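Local coordinates for LupI (Flavobacterium sp. YS-80-122, PDB 6IY4), which probably inhibits metalloendopeptidases in the periplasm, at residues Val24-Asp29 with Thr48-Thr53. Sequence-based numbering, arbitrary orientation.
Sequences VTLKKD and TTWSPT. Unlike the reference sequence in segment 24-29: Leu26 (reference Ser).
The indole nitrogen of Trp50 gives its hydrogen bond to the carbonyl oxygen of Thr31, just beyond 24-29, while a second backbone oxygen lies near the same edge of the ring: Lys27 O is 3.2 Å from Trp50 CZ2, a close approach near the ring plane. It is farther from Trp50 NE1, at 3.6 Å, and is not a hydrogen-bond partner of the nitrogen. Leu26 covers one face of the indole. Its CG lies over the five-membered ring, 3.8 Å from the centroid and 17° off the normal, a CH-pi contact, while CD2 reaches the ring fusion, 3.8 Å from Trp50 CD2. Leu26 CB lies over the NE1-CE2 margin of the same face, 3.6 Å from Trp50 NE1. The indole gets there because CG of Trp50 stands between its backbone N and carbonyl carbon (chi1 57°), with the ring standing across the CA-CB-CG plane. Replacing Trp50 with an alanine would probably leave the Thr31 carbonyl without its indole donor and open a gap beneath Leu26. Lys27 joins chiefly through its backbone, since its side chain starts away from 48-53. The two segments lie on the outermost strands of the antiparallel sheet, 22-26 and 49-53, so the tryptophan links its two margins through side-chain packing, consistent with the closing of a small, strongly curved beta-barrel. Phe32 meets the Trp50 ring with the planes at about 50° and also touches Leu26. Around them, Leu57 and Leu59 of strand 56-60 and Pro3 and Val6 of helix 3-6 pack against the indole, and Trp10 of strand 8-14 packs against Leu26.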
loop_
_atom_site.group_PDB
_atom_site.type_symbol
_atom_site.label_atom_id
_atom_site.label_comp_id
_atom_site.label_asym_id
_atom_site.label_seq_id
_atom_site.Cartn_x
_atom_site.Cartn_y
_atom_site.Cartn_z
ATOM N N VAL A 24 6.904 -4.083 -3.966
ATOM C CA VAL A 24 6.176 -3.368 -5.035
ATOM C C VAL A 24 6.851 -2.009 -5.176
ATOM O O VAL A 24 7.098 -1.389 -4.160
ATOM C CB VAL A 24 4.693 -3.193 -4.701
ATOM C CG1 VAL A 24 3.955 -2.436 -5.802
ATOM C CG2 VAL A 24 4.032 -4.523 -4.414
ATOM N N THR A 25 7.065 -1.558 -6.395
ATOM C CA THR A 25 7.467 -0.163 -6.628
ATOM C C THR A 25 6.235 0.740 -6.731
ATOM O O THR A 25 5.330 0.455 -7.546
ATOM C CB THR A 25 8.278 -0.007 -7.909
ATOM O OG1 THR A 25 9.383 -0.898 -7.848
ATOM C CG2 THR A 25 8.758 1.411 -8.044
ATOM N N LEU A 26 6.229 1.799 -5.928
ATOM C CA LEU A 26 5.300 2.942 -6.054
ATOM C C LEU A 26 6.003 3.937 -6.958
ATOM O O LEU A 26 7.011 4.497 -6.559
ATOM C CB LEU A 26 4.933 3.533 -4.698
ATOM C CG LEU A 26 3.748 2.885 -3.999
ATOM C CD1 LEU A 26 4.030 1.418 -3.627
ATOM C CD2 LEU A 26 3.383 3.695 -2.765
ATOM N N LYS A 27 5.533 3.982 -8.196
ATOM C CA LYS A 27 6.130 4.839 -9.239
ATOM C C LYS A 27 5.787 6.309 -8.952
ATOM O O LYS A 27 4.703 6.611 -8.451
ATOM C CB LYS A 27 5.674 4.307 -10.595
ATOM C CG LYS A 27 6.119 2.888 -10.889
ATOM C CD LYS A 27 6.243 2.579 -12.353
ATOM C CE LYS A 27 5.146 1.691 -12.880
ATOM N NZ LYS A 27 5.470 1.242 -14.257
ATOM N N LYS A 28 6.676 7.209 -9.323
ATOM C CA LYS A 28 6.519 8.676 -9.091
ATOM C C LYS A 28 5.240 9.244 -9.715
ATOM O O LYS A 28 4.733 10.239 -9.162
ATOM C CB LYS A 28 7.764 9.383 -9.616
ATOM C CG LYS A 28 8.934 9.261 -8.654
ATOM C CD LYS A 28 10.080 10.218 -8.919
ATOM C CE LYS A 28 9.758 11.633 -8.507
ATOM N NZ LYS A 28 10.984 12.382 -8.146
ATOM N N ASP A 29 4.699 8.582 -10.726
ATOM C CA ASP A 29 3.459 9.004 -11.440
ATOM C C ASP A 29 2.204 8.387 -10.788
ATOM O O ASP A 29 1.116 8.401 -11.395
ATOM C CB ASP A 29 3.561 8.666 -12.925
ATOM C CG ASP A 29 3.418 7.193 -13.232
ATOM O OD1 ASP A 29 3.399 6.375 -12.280
ATOM O OD2 ASP A 29 3.270 6.870 -14.412
ATOM N N THR A 48 -4.729 0.285 -8.459
ATOM C CA THR A 48 -4.059 0.685 -9.723
ATOM C C THR A 48 -3.336 2.007 -9.529
ATOM O O THR A 48 -2.409 2.278 -10.319
ATOM C CB THR A 48 -5.049 0.755 -10.896
ATOM O OG1 THR A 48 -6.079 1.694 -10.586
ATOM C CG2 THR A 48 -5.656 -0.598 -11.196
ATOM N N THR A 49 -3.747 2.860 -8.579
ATOM C CA THR A 49 -3.041 4.110 -8.299
ATOM C C THR A 49 -2.987 4.343 -6.790
ATOM O O THR A 49 -3.543 3.558 -6.021
ATOM C CB THR A 49 -3.637 5.320 -9.000
ATOM O OG1 THR A 49 -4.956 5.579 -8.498
ATOM C CG2 THR A 49 -3.715 5.117 -10.500
ATOM N N TRP A 50 -2.219 5.342 -6.412
ATOM C CA TRP A 50 -2.077 5.701 -4.990
ATOM C C TRP A 50 -2.017 7.206 -4.853
ATOM O O TRP A 50 -1.641 7.893 -5.778
ATOM C CB TRP A 50 -0.871 4.989 -4.373
ATOM C CG TRP A 50 0.430 5.260 -5.059
ATOM C CD1 TRP A 50 1.006 4.562 -6.079
ATOM C CD2 TRP A 50 1.362 6.303 -4.705
ATOM N NE1 TRP A 50 2.206 5.115 -6.401
ATOM C CE2 TRP A 50 2.464 6.177 -5.570
ATOM C CE3 TRP A 50 1.363 7.343 -3.768
ATOM C CZ2 TRP A 50 3.563 7.035 -5.511
ATOM C CZ3 TRP A 50 2.466 8.178 -3.683
ATOM C CH2 TRP A 50 3.546 8.039 -4.558
ATOM N N SER A 51 -2.298 7.686 -3.644
ATOM C CA SER A 51 -2.245 9.128 -3.357
ATOM C C SER A 51 -1.924 9.339 -1.899
ATOM O O SER A 51 -2.609 8.821 -1.024
ATOM C CB SER A 51 -3.545 9.785 -3.708
ATOM O OG SER A 51 -3.404 11.192 -3.639
ATOM N N PRO A 52 -0.904 10.146 -1.590
ATOM C CA PRO A 52 -0.576 10.414 -0.198
ATOM C C PRO A 52 -1.608 11.369 0.392
ATOM O O PRO A 52 -2.216 12.131 -0.344
ATOM C CB PRO A 52 0.805 11.074 -0.234
ATOM C CG PRO A 52 1.102 11.341 -1.672
ATOM C CD PRO A 52 -0.019 10.827 -2.536
ATOM N N THR A 53 -1.767 11.314 1.701
ATOM C CA THR A 53 -2.624 12.241 2.473
ATOM C C THR A 53 -1.743 12.785 3.571
ATOM O O THR A 53 -0.626 12.321 3.784
ATOM C CB THR A 53 -3.860 11.523 3.017
ATOM O OG1 THR A 53 -3.390 10.740 4.122
ATOM C CG2 THR A 53 -4.561 10.696 1.957
#